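Local coordinates for Mlr3007 protein (Mesorhizobium loti, PDB 3QQM) that probably transfers amino groups between branched-chain amino acids and 2-oxoglutarate, using pyridoxal 5'-phosphate as cofactor, at residues 17-22 and 72-77; 30-35 and 178-183; 57-62 and 83-88; 153-158 and 208-213. All coordinates share one frame; numbering follows the deposited sequence.

Interaction 1: 17-22 and 72-77. With EDO (1,2-ethanediol), chain Q.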
loop_
_atom_site.group_PDB
_atom_site.type_symbol
_atom_site.label_atom_id
_atom_site.label_comp_id
_atom_site.label_asym_id
_atom_site.label_seq_id
_atom_site.Cartn_x
_atom_site.Cartn_y
_atom_site.Cartn_z
ATOM N N GLU A 17 -3.706 6.828 13.213
ATOM C CA GLU A 17 -4.970 6.789 12.535
ATOM C C GLU A 17 -4.920 5.693 11.499
ATOM O O GLU A 17 -3.842 5.290 11.075
ATOM C CB GLU A 17 -5.250 8.120 11.819
ATOM C CG GLU A 17 -5.294 9.305 12.757
ATOM C CD GLU A 17 -5.530 10.643 12.061
ATOM O OE1 GLU A 17 -5.878 10.668 10.873
ATOM O OE2 GLU A 17 -5.388 11.674 12.730
ATOM N N LEU A 18 -6.082 5.165 11.142
ATOM C CA LEU A 18 -6.171 4.163 10.084
ATOM C C LEU A 18 -6.359 4.931 8.791
ATOM O O LEU A 18 -7.071 5.936 8.755
ATOM C CB LEU A 18 -7.321 3.184 10.323
ATOM C CG LEU A 18 -7.065 2.276 11.525
ATOM C CD1 LEU A 18 -8.300 1.467 11.905
ATOM C CD2 LEU A 18 -5.853 1.347 11.238
ATOM N N ILE A 19 -5.738 4.439 7.735
ATOM C CA ILE A 19 -5.755 5.084 6.445
ATOM C C ILE A 19 -6.114 4.139 5.289
ATOM O O ILE A 19 -5.769 2.945 5.293
ATOM C CB ILE A 19 -4.330 5.664 6.174
ATOM C CG1 ILE A 19 -3.949 6.689 7.250
ATOM C CG2 ILE A 19 -4.218 6.306 4.788
ATOM C CD1 ILE A 19 -4.886 7.876 7.296
ATOM N N GLU A 20 -6.815 4.685 4.306
ATOM C CA GLU A 20 -7.174 3.967 3.066
ATOM C C GLU A 20 -7.006 4.966 1.927
ATOM O O GLU A 20 -7.518 6.090 2.000
ATOM C CB GLU A 20 -8.608 3.416 3.080
ATOM C CG GLU A 20 -8.851 2.289 4.063
ATOM C CD GLU A 20 -8.120 0.999 3.695
ATOM O OE1 GLU A 20 -7.831 0.784 2.475
ATOM O OE2 GLU A 20 -7.851 0.192 4.614
ATOM N N THR A 21 -6.270 4.546 0.892
ATOM C CA THR A 21 -6.012 5.359 -0.268
ATOM C C THR A 21 -6.561 4.594 -1.455
ATOM O O THR A 21 -6.070 3.509 -1.800
ATOM C CB THR A 21 -4.515 5.649 -0.418
ATOM O OG1 THR A 21 -4.056 6.301 0.763
ATOM C CG2 THR A 21 -4.242 6.534 -1.635
HETATM N N MSE A 22 -7.545 5.202 -2.109
HETATM C CA MSE A 22 -8.251 4.576 -3.195
HETATM C C MSE A 22 -8.363 5.434 -4.457
HETATM O O MSE A 22 -8.205 6.668 -4.414
HETATM C CB MSE A 22 -9.684 4.299 -2.716
HETATM C CG MSE A 22 -9.774 3.587 -1.358
HETATM SE SE MSE A 22 -11.587 3.373 -0.709
HETATM C CE MSE A 22 -12.100 5.235 -0.507
ATOM N N ARG A 72 -7.829 10.562 -6.560
ATOM C CA ARG A 72 -7.087 9.859 -5.526
ATOM C C ARG A 72 -7.829 10.294 -4.293
ATOM O O ARG A 72 -8.058 11.496 -4.086
ATOM C CB ARG A 72 -5.641 10.308 -5.438
ATOM C CG ARG A 72 -4.859 9.685 -4.277
ATOM C CD ARG A 72 -3.441 10.200 -4.186
ATOM N NE ARG A 72 -2.774 9.708 -2.966
ATOM C CZ ARG A 72 -2.851 10.308 -1.762
ATOM N NH1 ARG A 72 -3.576 11.422 -1.612
ATOM N NH2 ARG A 72 -2.226 9.789 -0.693
ATOM N N THR A 73 -8.273 9.325 -3.509
ATOM C CA THR A 73 -9.043 9.593 -2.335
ATOM C C THR A 73 -8.387 9.033 -1.100
ATOM O O THR A 73 -8.087 7.859 -1.051
ATOM C CB THR A 73 -10.416 8.951 -2.471
ATOM O OG1 THR A 73 -11.043 9.427 -3.679
ATOM C CG2 THR A 73 -11.284 9.262 -1.235
ATOM N N ARG A 74 -8.161 9.884 -0.101
ATOM C CA ARG A 74 -7.565 9.434 1.143
ATOM C C ARG A 74 -8.611 9.496 2.256
ATOM O O ARG A 74 -9.119 10.569 2.581
ATOM C CB ARG A 74 -6.355 10.285 1.546
ATOM C CG ARG A 74 -5.629 9.708 2.777
ATOM C CD ARG A 74 -4.664 10.661 3.453
ATOM N NE ARG A 74 -5.365 11.842 3.960
ATOM C CZ ARG A 74 -5.267 13.069 3.442
ATOM N NH1 ARG A 74 -4.405 13.336 2.451
ATOM N NH2 ARG A 74 -5.973 14.054 3.963
ATOM N N LEU A 75 -8.879 8.340 2.860
ATOM C CA LEU A 75 -9.829 8.199 3.974
ATOM C C LEU A 75 -9.019 7.939 5.229
ATOM O O LEU A 75 -8.129 7.099 5.196
ATOM C CB LEU A 75 -10.756 7.026 3.730
ATOM C CG LEU A 75 -11.851 6.777 4.760
ATOM C CD1 LEU A 75 -12.843 7.949 4.815
ATOM C CD2 LEU A 75 -12.576 5.438 4.453
ATOM N N ALA A 76 -9.303 8.662 6.318
ATOM C CA ALA A 76 -8.574 8.492 7.582
ATOM C C ALA A 76 -9.530 8.399 8.762
ATOM O O ALA A 76 -10.526 9.100 8.813
ATOM C CB ALA A 76 -7.580 9.629 7.804
ATOM N N LEU A 77 -9.191 7.526 9.708
ATOM C CA LEU A 77 -9.989 7.304 10.903
ATOM C C LEU A 77 -9.145 7.380 12.182
ATOM O O LEU A 77 -8.119 6.708 12.309
ATOM C CB LEU A 77 -10.623 5.923 10.818
ATOM C CG LEU A 77 -11.534 5.478 11.952
ATOM C CD1 LEU A 77 -12.825 6.323 11.980
ATOM C CD2 LEU A 77 -11.835 3.981 11.798
HETATM C C1 EDO Q . -9.476 12.398 12.136
HETATM O O1 EDO Q . -8.302 13.145 12.457
HETATM C C2 EDO Q . -9.254 11.516 10.902
HETATM O O2 EDO Q . -8.359 12.091 9.949
#

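Interaction 2: 30-35 and 178-183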
loop_
_atom_site.group_PDB
_atom_site.type_symbol
_atom_site.label_atom_id
_atom_site.label_comp_id
_atom_site.label_asym_id
_atom_site.label_seq_id
_atom_site.Cartn_x
_atom_site.Cartn_y
_atom_site.Cartn_z
ATOM N N PHE A 30 -15.256 3.773 -6.173
ATOM C CA PHE A 30 -13.912 3.364 -5.736
ATOM C C PHE A 30 -13.495 2.000 -6.218
ATOM O O PHE A 30 -14.199 1.035 -6.042
ATOM C CB PHE A 30 -13.783 3.410 -4.208
ATOM C CG PHE A 30 -14.154 4.720 -3.616
ATOM C CD1 PHE A 30 -13.295 5.779 -3.677
ATOM C CD2 PHE A 30 -15.401 4.904 -3.033
ATOM C CE1 PHE A 30 -13.648 6.994 -3.146
ATOM C CE2 PHE A 30 -15.765 6.116 -2.498
ATOM C CZ PHE A 30 -14.873 7.159 -2.537
ATOM N N LEU A 31 -12.323 1.930 -6.816
ATOM C CA LEU A 31 -11.812 0.666 -7.287
ATOM C C LEU A 31 -11.512 -0.198 -6.036
ATOM O O LEU A 31 -10.974 0.301 -5.050
ATOM C CB LEU A 31 -10.564 0.904 -8.135
ATOM C CG LEU A 31 -10.085 -0.148 -9.125
ATOM C CD1 LEU A 31 -11.198 -0.539 -10.114
ATOM C CD2 LEU A 31 -8.834 0.367 -9.901
ATOM N N ARG A 32 -11.965 -1.456 -6.057
ATOM C CA ARG A 32 -11.736 -2.388 -4.951
ATOM C C ARG A 32 -12.306 -1.855 -3.624
ATOM O O ARG A 32 -11.778 -2.128 -2.554
ATOM C CB ARG A 32 -10.228 -2.710 -4.822
ATOM C CG ARG A 32 -9.704 -3.599 -5.925
ATOM C CD ARG A 32 -8.181 -3.779 -5.839
ATOM N NE ARG A 32 -7.492 -2.609 -6.360
ATOM C CZ ARG A 32 -7.233 -2.432 -7.652
ATOM N NH1 ARG A 32 -7.564 -3.373 -8.545
ATOM N NH2 ARG A 32 -6.621 -1.325 -8.052
ATOM N N PHE A 33 -13.418 -1.128 -3.736
ATOM C CA PHE A 33 -14.070 -0.495 -2.601
ATOM C C PHE A 33 -14.345 -1.442 -1.464
ATOM O O PHE A 33 -13.976 -1.162 -0.348
ATOM C CB PHE A 33 -15.363 0.209 -3.062
ATOM C CG PHE A 33 -15.985 1.154 -2.033
ATOM C CD1 PHE A 33 -15.207 1.807 -1.072
ATOM C CD2 PHE A 33 -17.299 1.585 -2.206
ATOM C CE1 PHE A 33 -15.787 2.731 -0.198
ATOM C CE2 PHE A 33 -17.870 2.527 -1.346
ATOM C CZ PHE A 33 -17.117 3.091 -0.348
ATOM N N ASP A 34 -14.947 -2.581 -1.744
ATOM C CA ASP A 34 -15.262 -3.509 -0.670
ATOM C C ASP A 34 -13.992 -4.039 0.018
ATOM O O ASP A 34 -13.970 -4.173 1.230
ATOM C CB ASP A 34 -16.206 -4.625 -1.126
ATOM C CG ASP A 34 -15.689 -5.393 -2.300
ATOM O OD1 ASP A 34 -14.562 -5.100 -2.771
ATOM O OD2 ASP A 34 -16.424 -6.291 -2.760
ATOM N N ARG A 35 -12.946 -4.307 -0.733
ATOM C CA ARG A 35 -11.729 -4.751 -0.105
ATOM C C ARG A 35 -11.211 -3.663 0.851
ATOM O O ARG A 35 -10.824 -3.986 1.949
ATOM C CB ARG A 35 -10.668 -5.142 -1.118
ATOM C CG ARG A 35 -11.031 -6.401 -1.938
ATOM C CD ARG A 35 -9.846 -6.889 -2.752
ATOM N NE ARG A 35 -10.152 -8.111 -3.476
ATOM C CZ ARG A 35 -10.040 -9.347 -2.971
ATOM N NH1 ARG A 35 -9.664 -9.538 -1.714
ATOM N NH2 ARG A 35 -10.352 -10.405 -3.723
ATOM N N GLY A 178 -1.756 -5.624 1.341
ATOM C CA GLY A 178 -2.358 -4.683 0.424
ATOM C C GLY A 178 -3.604 -5.208 -0.252
ATOM O O GLY A 178 -3.795 -6.416 -0.416
ATOM N N VAL A 179 -4.456 -4.264 -0.629
ATOM C CA VAL A 179 -5.706 -4.521 -1.301
ATOM C C VAL A 179 -5.491 -4.988 -2.762
ATOM O O VAL A 179 -6.174 -5.874 -3.219
ATOM C CB VAL A 179 -6.602 -3.275 -1.201
ATOM C CG1 VAL A 179 -7.700 -3.252 -2.291
ATOM C CG2 VAL A 179 -7.180 -3.173 0.238
ATOM N N LEU A 180 -4.582 -4.373 -3.498
ATOM C CA LEU A 180 -4.303 -4.869 -4.838
ATOM C C LEU A 180 -3.739 -6.280 -4.633
ATOM O O LEU A 180 -4.178 -7.227 -5.260
ATOM C CB LEU A 180 -3.292 -3.994 -5.569
ATOM C CG LEU A 180 -2.804 -4.557 -6.912
ATOM C CD1 LEU A 180 -3.954 -4.621 -7.949
ATOM C CD2 LEU A 180 -1.625 -3.789 -7.497
ATOM N N ARG A 181 -2.805 -6.401 -3.700
ATOM C CA ARG A 181 -2.157 -7.675 -3.379
ATOM C C ARG A 181 -3.191 -8.731 -3.125
ATOM O O ARG A 181 -3.120 -9.811 -3.682
ATOM C CB ARG A 181 -1.286 -7.531 -2.137
ATOM C CG ARG A 181 -0.610 -8.808 -1.659
ATOM C CD ARG A 181 0.124 -8.523 -0.348
ATOM N NE ARG A 181 0.828 -9.687 0.193
ATOM C CZ ARG A 181 0.280 -10.612 0.958
ATOM N NH1 ARG A 181 -1.009 -10.543 1.292
ATOM N NH2 ARG A 181 1.031 -11.624 1.392
ATOM N N ALA A 182 -4.165 -8.415 -2.282
ATOM C CA ALA A 182 -5.218 -9.352 -1.972
ATOM C C ALA A 182 -6.006 -9.742 -3.227
ATOM O O ALA A 182 -6.370 -10.900 -3.407
ATOM C CB ALA A 182 -6.159 -8.747 -0.941
ATOM N N GLU A 183 -6.316 -8.781 -4.083
ATOM C CA GLU A 183 -7.094 -9.116 -5.263
ATOM C C GLU A 183 -6.315 -10.065 -6.183
ATOM O O GLU A 183 -6.892 -10.989 -6.745
ATOM C CB GLU A 183 -7.508 -7.868 -6.034
ATOM C CG GLU A 183 -8.575 -8.119 -7.148
ATOM C CD GLU A 183 -8.997 -6.829 -7.851
ATOM O OE1 GLU A 183 -8.147 -6.194 -8.511
ATOM O OE2 GLU A 183 -10.205 -6.472 -7.784
HETATM O O HOH W 1 -11.805 -7.621 -5.987
#

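Interaction 3: 57-62 and 83-88. With EDO (1,2-ethanediol), chain Q.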
loop_
_atom_site.group_PDB
_atom_site.type_symbol
_atom_site.label_atom_id
_atom_site.label_comp_id
_atom_site.label_asym_id
_atom_site.label_seq_id
_atom_site.Cartn_x
_atom_site.Cartn_y
_atom_site.Cartn_z
ATOM N N ALA A 57 -19.438 6.729 5.078
ATOM C CA ALA A 57 -20.155 6.962 3.814
ATOM C C ALA A 57 -20.424 8.453 3.603
ATOM O O ALA A 57 -20.364 8.920 2.481
ATOM C CB ALA A 57 -21.475 6.161 3.755
ATOM N N GLU A 58 -20.719 9.190 4.684
ATOM C CA GLU A 58 -20.986 10.617 4.590
ATOM C C GLU A 58 -19.769 11.367 4.120
ATOM O O GLU A 58 -19.864 12.140 3.166
ATOM C CB GLU A 58 -21.482 11.229 5.934
ATOM C CG GLU A 58 -22.941 10.840 6.349
ATOM C CD GLU A 58 -23.371 11.369 7.749
ATOM O OE1 GLU A 58 -24.578 11.190 8.093
ATOM O OE2 GLU A 58 -22.526 11.946 8.512
ATOM N N VAL A 59 -18.623 11.165 4.774
ATOM C CA VAL A 59 -17.419 11.902 4.366
ATOM C C VAL A 59 -16.974 11.541 2.932
ATOM O O VAL A 59 -16.576 12.415 2.172
ATOM C CB VAL A 59 -16.240 11.763 5.371
ATOM C CG1 VAL A 59 -16.651 12.284 6.718
ATOM C CG2 VAL A 59 -15.745 10.319 5.491
ATOM N N LEU A 60 -17.061 10.266 2.563
ATOM C CA LEU A 60 -16.683 9.844 1.205
ATOM C C LEU A 60 -17.622 10.474 0.155
ATOM O O LEU A 60 -17.162 11.005 -0.853
ATOM C CB LEU A 60 -16.677 8.328 1.080
ATOM C CG LEU A 60 -15.580 7.624 1.858
ATOM C CD1 LEU A 60 -15.803 6.103 1.870
ATOM C CD2 LEU A 60 -14.205 8.001 1.296
ATOM N N SER A 61 -18.924 10.422 0.413
ATOM C CA SER A 61 -19.913 11.005 -0.486
ATOM C C SER A 61 -19.654 12.514 -0.659
ATOM O O SER A 61 -19.654 13.015 -1.775
ATOM C CB SER A 61 -21.342 10.753 0.047
ATOM O OG SER A 61 -22.328 11.371 -0.777
ATOM N N ASP A 62 -19.433 13.237 0.435
ATOM C CA ASP A 62 -19.135 14.686 0.331
ATOM C C ASP A 62 -17.842 14.978 -0.414
ATOM O O ASP A 62 -17.786 15.913 -1.190
ATOM C CB ASP A 62 -19.054 15.351 1.694
ATOM C CG ASP A 62 -20.401 15.439 2.386
ATOM O OD1 ASP A 62 -21.436 15.039 1.780
ATOM O OD2 ASP A 62 -20.413 15.911 3.555
ATOM N N ALA A 83 -13.314 11.166 11.455
ATOM C CA ALA A 83 -12.925 10.751 10.110
ATOM C C ALA A 83 -12.824 11.879 9.099
ATOM O O ALA A 83 -13.526 12.884 9.181
ATOM C CB ALA A 83 -13.912 9.721 9.584
ATOM N N THR A 84 -11.944 11.683 8.128
ATOM C CA THR A 84 -11.753 12.620 7.058
ATOM C C THR A 84 -11.620 11.889 5.744
ATOM O O THR A 84 -11.207 10.733 5.698
ATOM C CB THR A 84 -10.466 13.505 7.252
ATOM O OG1 THR A 84 -9.289 12.669 7.238
ATOM C CG2 THR A 84 -10.543 14.311 8.554
ATOM N N ALA A 85 -12.000 12.584 4.677
ATOM C CA ALA A 85 -11.867 12.091 3.323
ATOM C C ALA A 85 -11.427 13.268 2.450
ATOM O O ALA A 85 -12.004 14.359 2.506
ATOM C CB ALA A 85 -13.153 11.494 2.822
ATOM N N SER A 86 -10.370 13.045 1.679
ATOM C CA SER A 86 -9.834 14.030 0.772
ATOM C C SER A 86 -9.718 13.436 -0.619
ATOM O O SER A 86 -9.173 12.324 -0.790
ATOM C CB SER A 86 -8.457 14.467 1.236
ATOM O OG SER A 86 -7.811 15.263 0.261
ATOM N N ALA A 87 -10.188 14.197 -1.611
ATOM C CA ALA A 87 -10.125 13.779 -2.999
ATOM C C ALA A 87 -9.431 14.834 -3.866
ATOM O O ALA A 87 -9.705 16.032 -3.752
ATOM C CB ALA A 87 -11.525 13.503 -3.537
ATOM N N GLN A 88 -8.532 14.370 -4.722
ATOM C CA GLN A 88 -7.830 15.220 -5.670
ATOM C C GLN A 88 -7.670 14.418 -6.947
ATOM O O GLN A 88 -7.626 13.213 -6.901
ATOM C CB GLN A 88 -6.478 15.646 -5.133
ATOM C CG GLN A 88 -6.532 16.266 -3.781
ATOM C CD GLN A 88 -5.266 16.950 -3.431
ATOM O OE1 GLN A 88 -4.905 17.958 -4.047
ATOM N NE2 GLN A 88 -4.578 16.439 -2.400
HETATM C C1 EDO Q . -9.476 12.398 12.136
HETATM O O1 EDO Q . -8.302 13.145 12.457
HETATM C C2 EDO Q . -9.254 11.516 10.902
HETATM O O2 EDO Q . -8.359 12.091 9.949
#

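Interaction 4: 153-158 and 208-213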
loop_
_atom_site.group_PDB
_atom_site.type_symbol
_atom_site.label_atom_id
_atom_site.label_comp_id
_atom_site.label_asym_id
_atom_site.label_seq_id
_atom_site.Cartn_x
_atom_site.Cartn_y
_atom_site.Cartn_z
ATOM N N THR A 153 7.712 1.188 0.334
ATOM C CA THR A 153 7.164 2.132 1.277
ATOM C C THR A 153 5.646 2.368 1.035
ATOM O O THR A 153 4.908 2.666 1.982
ATOM C CB THR A 153 7.871 3.492 1.185
ATOM O OG1 THR A 153 7.546 4.137 -0.063
ATOM C CG2 THR A 153 9.403 3.323 1.331
ATOM N N ILE A 154 5.181 2.265 -0.214
ATOM C CA ILE A 154 3.749 2.474 -0.497
ATOM C C ILE A 154 3.173 1.444 -1.461
ATOM O O ILE A 154 2.078 1.639 -2.023
ATOM C CB ILE A 154 3.458 3.898 -1.065
ATOM C CG1 ILE A 154 4.210 4.100 -2.384
ATOM C CG2 ILE A 154 3.820 4.958 -0.047
ATOM C CD1 ILE A 154 3.946 5.445 -3.087
ATOM N N THR A 155 3.890 0.344 -1.630
ATOM C CA THR A 155 3.483 -0.695 -2.550
ATOM C C THR A 155 3.885 -2.070 -2.063
ATOM O O THR A 155 4.702 -2.197 -1.168
ATOM C CB THR A 155 4.199 -0.519 -3.904
ATOM O OG1 THR A 155 5.607 -0.439 -3.677
ATOM C CG2 THR A 155 3.767 0.757 -4.643
ATOM N N ASN A 156 3.247 -3.090 -2.641
ATOM C CA ASN A 156 3.605 -4.469 -2.424
ATOM C C ASN A 156 4.426 -4.859 -3.665
ATOM O O ASN A 156 4.275 -4.246 -4.715
ATOM C CB ASN A 156 2.379 -5.351 -2.254
ATOM C CG ASN A 156 1.708 -5.169 -0.890
ATOM O OD1 ASN A 156 0.552 -4.756 -0.802
ATOM N ND2 ASN A 156 2.457 -5.451 0.185
ATOM N N VAL A 157 5.280 -5.873 -3.526
ATOM C CA VAL A 157 6.184 -6.329 -4.586
ATOM C C VAL A 157 5.670 -7.584 -5.258
ATOM O O VAL A 157 5.122 -8.457 -4.612
ATOM C CB VAL A 157 7.584 -6.620 -3.994
ATOM C CG1 VAL A 157 8.560 -7.110 -5.085
ATOM C CG2 VAL A 157 8.123 -5.384 -3.292
ATOM N N PHE A 158 5.872 -7.673 -6.567
ATOM C CA PHE A 158 5.411 -8.808 -7.354
ATOM C C PHE A 158 6.498 -9.136 -8.348
ATOM O O PHE A 158 6.863 -8.290 -9.197
ATOM C CB PHE A 158 4.118 -8.458 -8.075
ATOM C CG PHE A 158 3.019 -8.016 -7.150
ATOM C CD1 PHE A 158 2.891 -6.689 -6.801
ATOM C CD2 PHE A 158 2.120 -8.925 -6.643
ATOM C CE1 PHE A 158 1.905 -6.278 -5.962
ATOM C CE2 PHE A 158 1.147 -8.536 -5.788
ATOM C CZ PHE A 158 1.022 -7.194 -5.445
ATOM N N VAL A 208 5.780 -3.369 -8.800
ATOM C CA VAL A 208 5.403 -2.944 -7.455
ATOM C C VAL A 208 4.002 -2.440 -7.696
ATOM O O VAL A 208 3.675 -2.046 -8.812
ATOM C CB VAL A 208 6.316 -1.883 -6.816
ATOM C CG1 VAL A 208 7.664 -2.525 -6.408
ATOM C CG2 VAL A 208 6.505 -0.665 -7.727
ATOM N N GLY A 209 3.137 -2.508 -6.707
ATOM C CA GLY A 209 1.782 -2.008 -6.928
ATOM C C GLY A 209 0.985 -1.716 -5.697
ATOM O O GLY A 209 1.387 -2.077 -4.578
ATOM N N ASN A 210 -0.110 -0.984 -5.903
ATOM C CA ASN A 210 -1.048 -0.659 -4.855
ATOM C C ASN A 210 -2.426 -0.501 -5.471
ATOM O O ASN A 210 -2.579 -0.548 -6.692
ATOM C CB ASN A 210 -0.630 0.562 -4.033
ATOM C CG ASN A 210 -0.455 1.820 -4.859
ATOM O OD1 ASN A 210 -1.140 2.050 -5.849
ATOM N ND2 ASN A 210 0.428 2.671 -4.404
ATOM N N SER A 211 -3.437 -0.370 -4.620
ATOM C CA SER A 211 -4.806 -0.263 -5.108
ATOM C C SER A 211 -5.008 0.992 -5.960
ATOM O O SER A 211 -5.738 0.974 -6.925
ATOM C CB SER A 211 -5.803 -0.257 -3.950
ATOM O OG SER A 211 -7.116 -0.368 -4.460
ATOM N N LEU A 212 -4.360 2.073 -5.571
ATOM C CA LEU A 212 -4.486 3.314 -6.274
ATOM C C LEU A 212 -3.971 3.234 -7.709
ATOM O O LEU A 212 -4.664 3.640 -8.628
ATOM C CB LEU A 212 -3.742 4.426 -5.539
ATOM C CG LEU A 212 -3.723 5.770 -6.258
ATOM C CD1 LEU A 212 -5.173 6.276 -6.513
ATOM C CD2 LEU A 212 -2.842 6.823 -5.504
ATOM N N ARG A 213 -2.782 2.674 -7.893
ATOM C CA ARG A 213 -2.160 2.666 -9.232
ATOM C C ARG A 213 -2.161 1.382 -10.012
ATOM O O ARG A 213 -1.842 1.415 -11.182
ATOM C CB ARG A 213 -0.698 3.129 -9.125
ATOM C CG ARG A 213 -0.560 4.521 -8.621
ATOM C CD ARG A 213 0.822 5.105 -8.847
ATOM N NE ARG A 213 0.887 6.495 -8.361
ATOM C CZ ARG A 213 0.523 7.550 -9.079
ATOM N NH1 ARG A 213 0.076 7.411 -10.317
ATOM N NH2 ARG A 213 0.578 8.753 -8.546
#

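Interaction 1: 17-22 and 72-77
Leu18, Glu20 and Met22 pair with Leu77, Leu75 and Thr73 through six backbone hydrogen bonds, two per pair, and this pattern identifies 17-22 and 72-77 as antiparallel neighbours. The strand axes come within 4.6 Å and their directions differ by 162°. Leu75 N meets Glu20 O at 2.8 Å in a nearly straight bond, 178° at the hydrogen. In the non-hydrogen-bonded pairs CA-H groups take over, as where Ala76 CA lies 3.2 Å from Leu18 O.

The face bearing Leu18, Met22, Thr73, Leu75 and Leu77 is buried beneath helices 33-47 and 53-64. Across the strands its side chains meet only loosely, CE of the selenomethionine Met22 reaching Thr73 CG2 at 4.2 Å. Glu20 starts on this face too, but its end leads away from 72-77 to a salt bridge with Arg39 and a hydrogen bond with His36.

The face of Ile19, Thr21, Arg74 and Ala76 is more open, yet it holds one tight spot. Ile19 bends at chi2 (-61°), which lays CD1 against Ala76 CB at 3.3 Å, closer than carbons normally pack. Elsewhere the fit is looser: Thr21 CG2 lies 3.7 Å from Arg72 NE, oblique to the guanidinium plane. At the Glu17 end of the contact the carboxylate takes a hydrogen bond at OE1 from ethanediol O2 (3.0 Å), with a weak second one at OE2.

The chemistry implies that the backbone ladder fixes the register, while the buried face admits a carboxylate where a cationic partner probably balances its charge.

Interaction 2: 30-35 and 178-183
Arg32 lies across the first turn of helix 179-186, touching Val179, Leu180 and Glu183. Its CB sits 3.6 Å from Val179 CG1, and CG passes 3.5 Å from Glu183 OE2. CD is wedged between Val179 CG1 and Glu183 OE1; there the chain bends (chi3 -78°) and turns the guanidinium so that Leu180 CD1 lies over one face, with Leu31 CG over the other. At the tip, NH1 forms a salt bridge to Glu183 OE1 at 2.9 Å. The acceptor is near the guanidinium plane, but NH1 comes from above the carboxylate plane, the two planes being 86° apart. NH2 binds Ser211 O. An alanine here would probably leave Glu183 OE1 without its charged mate and Ser211 O without this donor.

Arg35 takes a different route: its guanidinium lays a face over Glu183 CA, and its NE donates to a water at 3.0 Å that in turn donates to Glu183 OE2 at 2.7 Å. Its NH2 is salt-bridged to Asp186.

One salt bridge and one water bridge to the same carboxylate thus join the start of helix 33-47 to helix 179-186, whose Val179 N binds the phosphate of the cofactor-bearing modified residue Lys118.

Interaction 3: 57-62 and 83-88
Thr84, whose backbone passes beneath Val59, turns its own side chain to the other face of the sheet, where OG1 is hydrogen-bonded to ethanediol O2 at 2.9 Å; either oxygen could be the donor. That same O2 is also held by Glu17. The Thr84 torsion (chi1 63°) sets OG1 between the backbone N and the carbonyl carbon, and CG2 also touches O2, at 3.4 Å. The diol probably comes from the crystallisation liquor.

No hydrogen bond crosses between helix 57-62 and strand 83-88 themselves; the contact is made of methyl groups set against each other and against backbone carbonyl oxygens. The axes run 7.4 Å apart and only 20° from parallel. Ala85 is the central residue of the strand here. Its methyl points at the helix and meets Val59 O at 3.6 Å, Val59 CG2 at 3.9 Å and Leu60 CD2 at 4.0 Å. Val59 CG1, beside its own backbone N, reaches instead to Ala83 O at 4.0 Å. Leu60 starts away from the strand, and only the end of its side chain returns to it.

Alternation along the strand accounts for the division. Ala83 and Ala85 face the helix, with Ala83 also on Ile56 and Ala85 also on Ala63, whereas Thr84 and Ser86 point away from it. Small methyls let the helix backbone come near, and Leu75 of the adjoining strand extends the apolar floor beneath Val59 and Leu60. This is a helix packed against the edge strand of an antiparallel sheet, in the small N-terminal alpha/beta domain of class IV aminotransferases.

Interaction 4: 153-158 and 208-213
Asn156 and Gly209 form an antiparallel hydrogen-bonded pair, with Val157 and Val208 the next, non-hydrogen-bonded one, at the edge of the six-stranded mixed sheet; the short strands approach to 4.9 Å, their directions 134° apart. Gly209 O accepts from Asn156 N and Gly209 N donates to Asn156 O, each at 2.9 Å. Past this pair Asn210 carries the connection and opens an Asx motif. Its ND2 donates to Ile154 O at 3.1 Å with an angle of 170°, the oxygen lying in the amide plane while ND2 is tilted 29° from the carbonyl plane. A leucine in its place would probably leave Ile154 O without this donor and Arg213 N without its acceptor, setting the following turn free to shift.

Ser211, next after Asn210, gives its N to the phosphate of the cofactor-bearing modified residue Lys118, so the Asx motif shapes the turn carrying this ligand. Thr155 OG1 packs on Val208 CB at 3.5 Å, its hydrogen-bonding partner being Glu139. Phe158 presents a ring edge to the glycine, CE1 lying 4.0 Å from Gly209 N. The other end of the Asn210 amide, OD1, accepts from Arg213 N at 2.7 Å.

How the interactions relate
From the N terminus, strand 17-25 comes first, and interaction 1 closes its loop when the chain returns at 72-77. Segment 30-35 leaves inside that loop and waits until 178-183 for interaction 2, so the two cross. Interaction 3, joining 57-62 to 83-88, also crosses interaction 1 and is wholly contained in the long loop of interaction 2. Interaction 4 opens at 153-158, after 1 and 3 have closed, and crosses interaction 2. Interactions 1 and 3 build the N-terminal sheet and one helical cover; interaction 4 shapes an edge of the larger sheet. Interaction 2 spans both parts, touching each other contact: Phe30 packs on Met22 and Leu60, and Arg32 reaches Ser211.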